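Local coordinates for protein adenosine deaminase 1 (Arthrobacter aurescens, PDB 3RYS) that probably catalyses the zinc-dependent hydrolytic deamination of adenine to hypoxanthine and ammonium, a step of purine salvage and nitrogen catabolism, at residues Leu26-Ile40 against Asn69-Met82. Sequence-based numbering, arbitrary orientation.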
ATOM      1  N   LEU A  26       8.823  -7.599   2.663  1.00 11.82           N
ATOM      2  CA  LEU A  26       9.787  -8.537   3.223  1.00 13.40           C
ATOM      3  C   LEU A  26      10.000  -9.771   2.346  1.00 14.87           C
ATOM      4  O   LEU A  26       9.165 -10.672   2.303  1.00 17.99           O
ATOM      5  CB  LEU A  26       9.331  -8.969   4.615  1.00 14.22           C
ATOM      6  CG  LEU A  26      10.421  -9.347   5.610  1.00 16.78           C
ATOM      7  CD1 LEU A  26      11.530  -8.313   5.575  1.00 15.33           C
ATOM      8  CD2 LEU A  26       9.824  -9.460   7.006  1.00 17.45           C
ATOM      9  N   GLN A  27      11.135  -9.805   1.661  1.00 15.72           N
ATOM     10  CA  GLN A  27      11.471 -10.897   0.762  1.00 15.76           C
ATOM     11  C   GLN A  27      12.047 -12.084   1.550  1.00 16.82           C
ATOM     12  O   GLN A  27      12.729 -11.890   2.556  1.00 18.51           O
ATOM     13  CB  GLN A  27      12.477 -10.392  -0.280  1.00 15.56           C
ATOM     14  CG  GLN A  27      12.375 -11.074  -1.623  1.00 22.67           C
ATOM     15  CD  GLN A  27      11.061 -10.794  -2.325  1.00 22.83           C
ATOM     16  OE1 GLN A  27      10.711  -9.638  -2.582  1.00 18.14           O
ATOM     17  NE2 GLN A  27      10.330 -11.857  -2.654  1.00 26.51           N
ATOM     18  N   PRO A  28      11.759 -13.319   1.105  1.00 19.86           N
ATOM     19  CA  PRO A  28      12.249 -14.536   1.766  1.00 18.43           C
ATOM     20  C   PRO A  28      13.748 -14.526   2.071  1.00 18.94           C
ATOM     21  O   PRO A  28      14.156 -15.087   3.089  1.00 18.68           O
ATOM     22  CB  PRO A  28      11.916 -15.633   0.757  1.00 18.88           C
ATOM     23  CG  PRO A  28      10.672 -15.139   0.100  1.00 20.48           C
ATOM     24  CD  PRO A  28      10.827 -13.635   0.007  1.00 22.47           C
ATOM     25  N   GLU A  29      14.552 -13.906   1.214  1.00 17.42           N
ATOM     26  CA  GLU A  29      15.982 -13.796   1.484  1.00 17.44           C
ATOM     27  C   GLU A  29      16.227 -12.979   2.750  1.00 17.10           C
ATOM     28  O   GLU A  29      16.990 -13.388   3.628  1.00 15.02           O
ATOM     29  CB  GLU A  29      16.736 -13.178   0.298  1.00 18.89           C
ATOM     30  CG  GLU A  29      16.656 -13.985  -0.992  1.00 15.00           C
ATOM     31  CD  GLU A  29      15.278 -13.916  -1.635  1.00 23.62           C
ATOM     32  OE1 GLU A  29      14.734 -12.799  -1.751  1.00 25.25           O
ATOM     33  OE2 GLU A  29      14.738 -14.975  -2.023  1.00 23.98           O
ATOM     34  N   LEU A  30      15.568 -11.827   2.844  1.00 17.35           N
ATOM     35  CA  LEU A  30      15.754 -10.934   3.984  1.00 15.67           C
ATOM     36  C   LEU A  30      15.218 -11.562   5.262  1.00 14.76           C
ATOM     37  O   LEU A  30      15.811 -11.417   6.332  1.00 14.55           O
ATOM     38  CB  LEU A  30      15.089  -9.581   3.736  1.00 12.62           C
ATOM     39  CG  LEU A  30      15.343  -8.539   4.825  1.00 13.24           C
ATOM     40  CD1 LEU A  30      16.825  -8.461   5.156  1.00 14.68           C
ATOM     41  CD2 LEU A  30      14.800  -7.173   4.419  1.00 12.85           C
ATOM     42  N   ILE A  31      14.096 -12.260   5.142  1.00 14.79           N
ATOM     43  CA  ILE A  31      13.521 -12.976   6.273  1.00 15.74           C
ATOM     44  C   ILE A  31      14.554 -13.915   6.908  1.00 15.82           C
ATOM     45  O   ILE A  31      14.805 -13.856   8.111  1.00 16.27           O
ATOM     46  CB  ILE A  31      12.260 -13.757   5.856  1.00 13.60           C
ATOM     47  CG1 ILE A  31      11.195 -12.791   5.331  1.00 18.73           C
ATOM     48  CG2 ILE A  31      11.709 -14.541   7.024  1.00 14.12           C
ATOM     49  CD1 ILE A  31       9.881 -13.456   4.957  1.00 17.30           C
ATOM     50  N   PHE A  32      15.168 -14.763   6.094  1.00 13.56           N
ATOM     51  CA  PHE A  32      16.192 -15.677   6.583  1.00 15.37           C
ATOM     52  C   PHE A  32      17.435 -14.964   7.119  1.00 16.80           C
ATOM     53  O   PHE A  32      18.083 -15.446   8.048  1.00 18.75           O
ATOM     54  CB  PHE A  32      16.573 -16.681   5.495  1.00 15.27           C
ATOM     55  CG  PHE A  32      15.716 -17.906   5.488  1.00 18.04           C
ATOM     56  CD1 PHE A  32      14.403 -17.844   5.062  1.00 20.79           C
ATOM     57  CD2 PHE A  32      16.223 -19.122   5.916  1.00 17.71           C
ATOM     58  CE1 PHE A  32      13.605 -18.972   5.061  1.00 24.16           C
ATOM     59  CE2 PHE A  32      15.434 -20.252   5.916  1.00 22.88           C
ATOM     60  CZ  PHE A  32      14.123 -20.178   5.488  1.00 27.14           C
ATOM     61  N   ALA A  33      17.769 -13.820   6.534  1.00 15.15           N
ATOM     62  CA  ALA A  33      18.932 -13.063   6.977  1.00 16.68           C
ATOM     63  C   ALA A  33      18.688 -12.430   8.348  1.00 18.87           C
ATOM     64  O   ALA A  33      19.555 -12.458   9.223  1.00 17.29           O
ATOM     65  CB  ALA A  33      19.295 -11.997   5.951  1.00 16.11           C
ATOM     66  N   LEU A  34      17.502 -11.857   8.529  1.00 18.05           N
ATOM     67  CA  LEU A  34      17.151 -11.220   9.792  1.00 17.55           C
ATOM     68  C   LEU A  34      16.944 -12.262  10.883  1.00 17.36           C
ATOM     69  O   LEU A  34      17.304 -12.042  12.039  1.00 18.52           O
ATOM     70  CB  LEU A  34      15.909 -10.341   9.632  1.00 14.24           C
ATOM     71  CG  LEU A  34      16.099  -9.159   8.680  1.00 15.83           C
ATOM     72  CD1 LEU A  34      14.814  -8.362   8.527  1.00 15.55           C
ATOM     73  CD2 LEU A  34      17.232  -8.267   9.160  1.00 15.40           C
ATOM     74  N   ALA A  35      16.369 -13.399  10.508  1.00 15.06           N
ATOM     75  CA  ALA A  35      16.239 -14.513  11.432  1.00 18.37           C
ATOM     76  C   ALA A  35      17.618 -14.879  11.961  1.00 19.28           C
ATOM     77  O   ALA A  35      17.810 -15.055  13.164  1.00 19.71           O
ATOM     78  CB  ALA A  35      15.596 -15.711  10.742  1.00 17.90           C
ATOM     79  N   GLU A  36      18.583 -14.976  11.055  1.00 18.35           N
ATOM     80  CA  GLU A  36      19.935 -15.365  11.427  1.00 21.57           C
ATOM     81  C   GLU A  36      20.580 -14.345  12.355  1.00 22.34           C
ATOM     82  O   GLU A  36      21.157 -14.702  13.382  1.00 19.90           O
ATOM     83  CB  GLU A  36      20.790 -15.561  10.181  1.00 24.35           C
ATOM     84  CG  GLU A  36      22.145 -16.177  10.465  1.00 31.75           C
ATOM     85  CD  GLU A  36      22.734 -16.850   9.243  1.00 48.21           C
ATOM     86  OE1 GLU A  36      21.983 -17.075   8.269  1.00 46.00           O
ATOM     87  OE2 GLU A  36      23.944 -17.156   9.260  1.00 62.25           O
ATOM     88  N   ARG A  37      20.469 -13.072  11.986  1.00 22.95           N
ATOM     89  CA  ARG A  37      21.041 -11.984  12.767  1.00 20.14           C
ATOM     90  C   ARG A  37      20.436 -11.905  14.168  1.00 22.14           C
ATOM     91  O   ARG A  37      21.088 -11.459  15.113  1.00 25.90           O
ATOM     92  CB  ARG A  37      20.849 -10.653  12.035  1.00 22.67           C
ATOM     93  CG  ARG A  37      21.768  -9.542  12.512  1.00 20.48           C
ATOM     94  CD  ARG A  37      21.894  -8.444  11.466  1.00 21.56           C
ATOM     95  NE  ARG A  37      20.674  -7.647  11.349  1.00 23.22           N
ATOM     96  CZ  ARG A  37      20.491  -6.684  10.452  1.00 17.98           C
ATOM     97  NH1 ARG A  37      21.450  -6.394   9.580  1.00 18.47           N
ATOM     98  NH2 ARG A  37      19.346  -6.015  10.427  1.00 14.86           N
ATOM     99  N   ASN A  38      19.187 -12.334  14.300  1.00 20.33           N
ATOM    100  CA  ASN A  38      18.502 -12.278  15.586  1.00 20.56           C
ATOM    101  C   ASN A  38      18.525 -13.621  16.294  1.00 22.02           C
ATOM    102  O   ASN A  38      17.929 -13.782  17.362  1.00 22.17           O
ATOM    103  CB  ASN A  38      17.059 -11.804  15.413  1.00 17.66           C
ATOM    104  CG  ASN A  38      16.966 -10.326  15.115  1.00 16.82           C
ATOM    105  OD1 ASN A  38      16.053  -9.875  14.424  1.00 17.15           O
ATOM    106  ND2 ASN A  38      17.918  -9.562  15.628  1.00 19.99           N
ATOM    107  N   GLY A  39      19.222 -14.583  15.695  1.00 21.66           N
ATOM    108  CA  GLY A  39      19.271 -15.930  16.231  1.00 21.38           C
ATOM    109  C   GLY A  39      17.879 -16.495  16.433  1.00 22.19           C
ATOM    110  O   GLY A  39      17.577 -17.083  17.467  1.00 23.89           O
ATOM    111  N   ILE A  40      17.021 -16.302  15.439  1.00 22.35           N
ATOM    112  CA  ILE A  40      15.658 -16.800  15.503  1.00 26.43           C
ATOM    113  C   ILE A  40      15.517 -18.087  14.703  1.00 28.05           C
ATOM    114  O   ILE A  40      15.992 -18.180  13.574  1.00 25.39           O
ATOM    115  CB  ILE A  40      14.653 -15.759  14.969  1.00 26.36           C
ATOM    116  CG1 ILE A  40      14.561 -14.568  15.924  1.00 20.31           C
ATOM    117  CG2 ILE A  40      13.281 -16.389  14.758  1.00 19.12           C
ATOM    118  CD1 ILE A  40      13.742 -13.421  15.381  1.00 17.10           C
ATOM    119  N   ASN A  69       5.608 -13.719   9.415  1.00 20.79           N
ATOM    120  CA  ASN A  69       6.931 -13.320   8.952  1.00 19.62           C
ATOM    121  C   ASN A  69       7.513 -12.130   9.710  1.00 21.49           C
ATOM    122  O   ASN A  69       8.735 -11.950   9.755  1.00 19.51           O
ATOM    123  CB  ASN A  69       6.916 -13.051   7.448  1.00 17.44           C
ATOM    124  CG  ASN A  69       6.869 -14.329   6.633  1.00 22.58           C
ATOM    125  OD1 ASN A  69       6.708 -14.297   5.413  1.00 23.65           O
ATOM    126  ND2 ASN A  69       7.012 -15.465   7.307  1.00 24.72           N
ATOM    127  N   MET A  70       6.640 -11.332  10.318  1.00 15.70           N
ATOM    128  CA  MET A  70       7.081 -10.146  11.041  1.00 16.31           C
ATOM    129  C   MET A  70       7.928 -10.485  12.265  1.00 15.45           C
ATOM    130  O   MET A  70       8.529  -9.599  12.872  1.00 14.82           O
ATOM    131  CB  MET A  70       5.882  -9.295  11.467  1.00 15.78           C
ATOM    132  CG  MET A  70       5.104  -8.695  10.318  1.00 14.39           C
ATOM    133  SD  MET A  70       3.824  -7.575  10.915  1.00 24.28           S
ATOM    134  CE  MET A  70       2.897  -7.298   9.413  1.00 17.00           C
ATOM    135  N   ALA A  71       7.974 -11.765  12.623  1.00 13.68           N
ATOM    136  CA  ALA A  71       8.672 -12.202  13.828  1.00 14.20           C
ATOM    137  C   ALA A  71      10.178 -11.931  13.795  1.00 15.80           C
ATOM    138  O   ALA A  71      10.821 -11.869  14.844  1.00 16.04           O
ATOM    139  CB  ALA A  71       8.404 -13.676  14.090  1.00 12.97           C
ATOM    140  N   VAL A  72      10.739 -11.774  12.599  1.00 13.87           N
ATOM    141  CA  VAL A  72      12.173 -11.525  12.463  1.00 15.29           C
ATOM    142  C   VAL A  72      12.530 -10.054  12.678  1.00 15.79           C
ATOM    143  O   VAL A  72      13.705  -9.706  12.809  1.00 15.49           O
ATOM    144  CB  VAL A  72      12.715 -11.988  11.092  1.00 14.87           C
ATOM    145  CG1 VAL A  72      12.458 -13.476  10.893  1.00 14.00           C
ATOM    146  CG2 VAL A  72      12.095 -11.170   9.969  1.00 13.44           C
ATOM    147  N   LEU A  73      11.515  -9.197  12.720  1.00 13.09           N
ATOM    148  CA  LEU A  73      11.722  -7.767  12.921  1.00 13.38           C
ATOM    149  C   LEU A  73      11.822  -7.411  14.397  1.00 15.18           C
ATOM    150  O   LEU A  73      10.812  -7.138  15.035  1.00 18.44           O
ATOM    151  CB  LEU A  73      10.577  -6.978  12.291  1.00 14.11           C
ATOM    152  CG  LEU A  73      10.384  -7.111  10.783  1.00 11.79           C
ATOM    153  CD1 LEU A  73       9.136  -6.360  10.334  1.00  7.55           C
ATOM    154  CD2 LEU A  73      11.625  -6.611  10.055  1.00 12.83           C
ATOM    155  N   GLN A  74      13.038  -7.388  14.934  1.00 16.79           N
ATOM    156  CA  GLN A  74      13.240  -7.158  16.368  1.00 17.26           C
ATOM    157  C   GLN A  74      13.846  -5.795  16.687  1.00 14.99           C
ATOM    158  O   GLN A  74      13.448  -5.131  17.645  1.00 16.02           O
ATOM    159  CB  GLN A  74      14.137  -8.251  16.964  1.00 19.83           C
ATOM    160  CG  GLN A  74      13.548  -9.649  16.913  1.00 21.22           C
ATOM    161  CD  GLN A  74      12.247  -9.753  17.681  1.00 23.71           C
ATOM    162  OE1 GLN A  74      11.259 -10.284  17.177  1.00 25.29           O
ATOM    163  NE2 GLN A  74      12.238  -9.237  18.907  1.00 23.47           N
ATOM    164  N   THR A  75      14.822  -5.389  15.886  1.00 15.14           N
ATOM    165  CA  THR A  75      15.614  -4.212  16.195  1.00 15.73           C
ATOM    166  C   THR A  75      15.348  -3.083  15.218  1.00 15.76           C
ATOM    167  O   THR A  75      14.820  -3.294  14.125  1.00 15.23           O
ATOM    168  CB  THR A  75      17.124  -4.528  16.154  1.00 16.84           C
ATOM    169  OG1 THR A  75      17.545  -4.690  14.792  1.00 15.61           O
ATOM    170  CG2 THR A  75      17.418  -5.804  16.929  1.00 16.08           C
ATOM    171  N   GLU A  76      15.738  -1.884  15.628  1.00 14.83           N
ATOM    172  CA  GLU A  76      15.629  -0.707  14.793  1.00 15.35           C
ATOM    173  C   GLU A  76      16.307  -0.971  13.453  1.00 15.45           C
ATOM    174  O   GLU A  76      15.788  -0.607  12.400  1.00 19.41           O
ATOM    175  CB  GLU A  76      16.274   0.481  15.507  1.00 17.85           C
ATOM    176  CG  GLU A  76      15.633   1.820  15.212  1.00 23.61           C
ATOM    177  CD  GLU A  76      15.848   2.829  16.329  1.00 30.08           C
ATOM    178  OE1 GLU A  76      15.426   2.550  17.474  1.00 25.70           O
ATOM    179  OE2 GLU A  76      16.429   3.906  16.058  1.00 34.41           O
ATOM    180  N   GLN A  77      17.464  -1.624  13.499  1.00 15.96           N
ATOM    181  CA  GLN A  77      18.220  -1.944  12.294  1.00 15.56           C
ATOM    182  C   GLN A  77      17.387  -2.811  11.355  1.00 16.28           C
ATOM    183  O   GLN A  77      17.413  -2.629  10.136  1.00 15.56           O
ATOM    184  CB  GLN A  77      19.535  -2.645  12.661  1.00 16.94           C
ATOM    185  CG  GLN A  77      20.517  -2.817  11.502  1.00 18.62           C
ATOM    186  CD  GLN A  77      20.849  -1.501  10.808  1.00 30.81           C
ATOM    187  OE1 GLN A  77      20.800  -0.430  11.418  1.00 29.70           O
ATOM    188  NE2 GLN A  77      21.190  -1.578   9.522  1.00 26.43           N
ATOM    189  N   ASP A  78      16.644  -3.751  11.929  1.00 17.02           N
ATOM    190  CA  ASP A  78      15.774  -4.630  11.152  1.00 16.50           C
ATOM    191  C   ASP A  78      14.756  -3.848  10.320  1.00 16.26           C
ATOM    192  O   ASP A  78      14.559  -4.130   9.137  1.00 14.00           O
ATOM    193  CB  ASP A  78      15.058  -5.616  12.075  1.00 16.70           C
ATOM    194  CG  ASP A  78      16.017  -6.582  12.746  1.00 17.14           C
ATOM    195  OD1 ASP A  78      17.096  -6.839  12.171  1.00 16.21           O
ATOM    196  OD2 ASP A  78      15.692  -7.084  13.843  1.00 14.50           O
ATOM    197  N   PHE A  79      14.116  -2.862  10.942  1.00 14.78           N
ATOM    198  CA  PHE A  79      13.121  -2.050  10.253  1.00 14.85           C
ATOM    199  C   PHE A  79      13.756  -1.169   9.180  1.00 15.62           C
ATOM    200  O   PHE A  79      13.232  -1.050   8.073  1.00 13.96           O
ATOM    201  CB  PHE A  79      12.318  -1.214  11.254  1.00 14.18           C
ATOM    202  CG  PHE A  79      11.374  -2.029  12.092  1.00 15.02           C
ATOM    203  CD1 PHE A  79      10.115  -2.375  11.610  1.00 13.92           C
ATOM    204  CD2 PHE A  79      11.743  -2.463  13.354  1.00 13.58           C
ATOM    205  CE1 PHE A  79       9.242  -3.136  12.376  1.00 11.12           C
ATOM    206  CE2 PHE A  79      10.875  -3.224  14.126  1.00 13.43           C
ATOM    207  CZ  PHE A  79       9.621  -3.558  13.635  1.00 11.79           C
ATOM    208  N   THR A  80      14.893  -0.566   9.515  1.00 14.92           N
ATOM    209  CA  THR A  80      15.643   0.251   8.569  1.00 15.06           C
ATOM    210  C   THR A  80      16.032  -0.551   7.332  1.00 16.31           C
ATOM    211  O   THR A  80      15.760  -0.141   6.205  1.00 16.65           O
ATOM    212  CB  THR A  80      16.923   0.808   9.212  1.00 16.87           C
ATOM    213  OG1 THR A  80      16.574   1.788  10.198  1.00 19.25           O
ATOM    214  CG2 THR A  80      17.815   1.442   8.162  1.00 15.07           C
ATOM    215  N   ASP A  81      16.676  -1.692   7.556  1.00 15.70           N
ATOM    216  CA  ASP A  81      17.062  -2.591   6.477  1.00 15.82           C
ATOM    217  C   ASP A  81      15.887  -2.920   5.558  1.00 15.20           C
ATOM    218  O   ASP A  81      16.018  -2.871   4.337  1.00 15.98           O
ATOM    219  CB  ASP A  81      17.656  -3.882   7.043  1.00 17.95           C
ATOM    220  CG  ASP A  81      19.074  -3.697   7.551  1.00 17.78           C
ATOM    221  OD1 ASP A  81      19.668  -2.633   7.281  1.00 18.60           O
ATOM    222  OD2 ASP A  81      19.597  -4.620   8.210  1.00 15.95           O
ATOM    223  N   MET A  82      14.742  -3.253   6.145  1.00 13.85           N
ATOM    224  CA  MET A  82      13.575  -3.645   5.360  1.00 14.45           C
ATOM    225  C   MET A  82      13.079  -2.500   4.498  1.00 15.30           C
ATOM    226  O   MET A  82      12.706  -2.695   3.337  1.00 13.62           O
ATOM    227  CB  MET A  82      12.443  -4.120   6.271  1.00 14.88           C
ATOM    228  CG  MET A  82      11.086  -4.163   5.593  1.00 11.66           C
ATOM    229  SD  MET A  82       9.774  -4.635   6.736  1.00 12.90           S
ATOM    230  CE  MET A  82       9.815  -3.261   7.878  1.00 13.24           C
TER
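Val72 is the bump that fills a groove on helix 28-37 lined by Ile31, Leu34 and Ala35, with Leu26 of the preceding loop at one end. Its beta-branch suits the spot by offering methyls to two sides: CB of Val72 lies 3.9 Å from Leu34 CB, CG1 faces Ile31 and the methyl of Ala35, and CG2 turns to Leu26. Ala35 is small enough to let the 3-10 turn 70-72 come close, the CA atoms of Ala35 and Val72 being 5.2 Å apart. Ile31 CD1 lies beside the amide of Asn69, while Ile40 CD1 reaches Ala71 O and Val72 CA.

Leu34 wedges between the 3-10 turn and helix 76-92, its fork setting CD1 3.9 Å from Leu73 CD2 and CD2 against Asp78. Near the other end, Leu26 spreads CD1 to Met82 CG and CD2 to the turn, and Leu30 CD2 lies over Met82 CA.

Arg37, long enough to reach two carboxylates, closes the outer edge in a salt-bridge network. With CG anti to the backbone N (chi1 -161°) and a bend at chi3, it brings NH1 and NH2 to Asp81 OD2, while NH2 also bonds almost straight (172°) to Asp78 OD1 at 3.0 Å; both acids lie at the guanidinium edge. Asp78 also pairs with the N-cap Thr75 in a capping box, Thr75 N donating to Asp78 OD2 and Asp78 N to Thr75 OG1; Gln74 N adds a bond to OD2. Replacing Asp78 by an alanine would probably leave the N-H groups of Gln74 and Thr75 without this acceptor and Arg37 with one carboxylate fewer.

Helix 28-37 and the 76-82 part of helix 76-92 run nearly antiparallel (163°), axes 11.3 Å apart. In this TIM-barrel deaminase, helix 28-37 follows strand 15-17 and helix 76-92 precedes strand 95-102; helix 47-51 packs beside the former, helix 114-125 beside the latter.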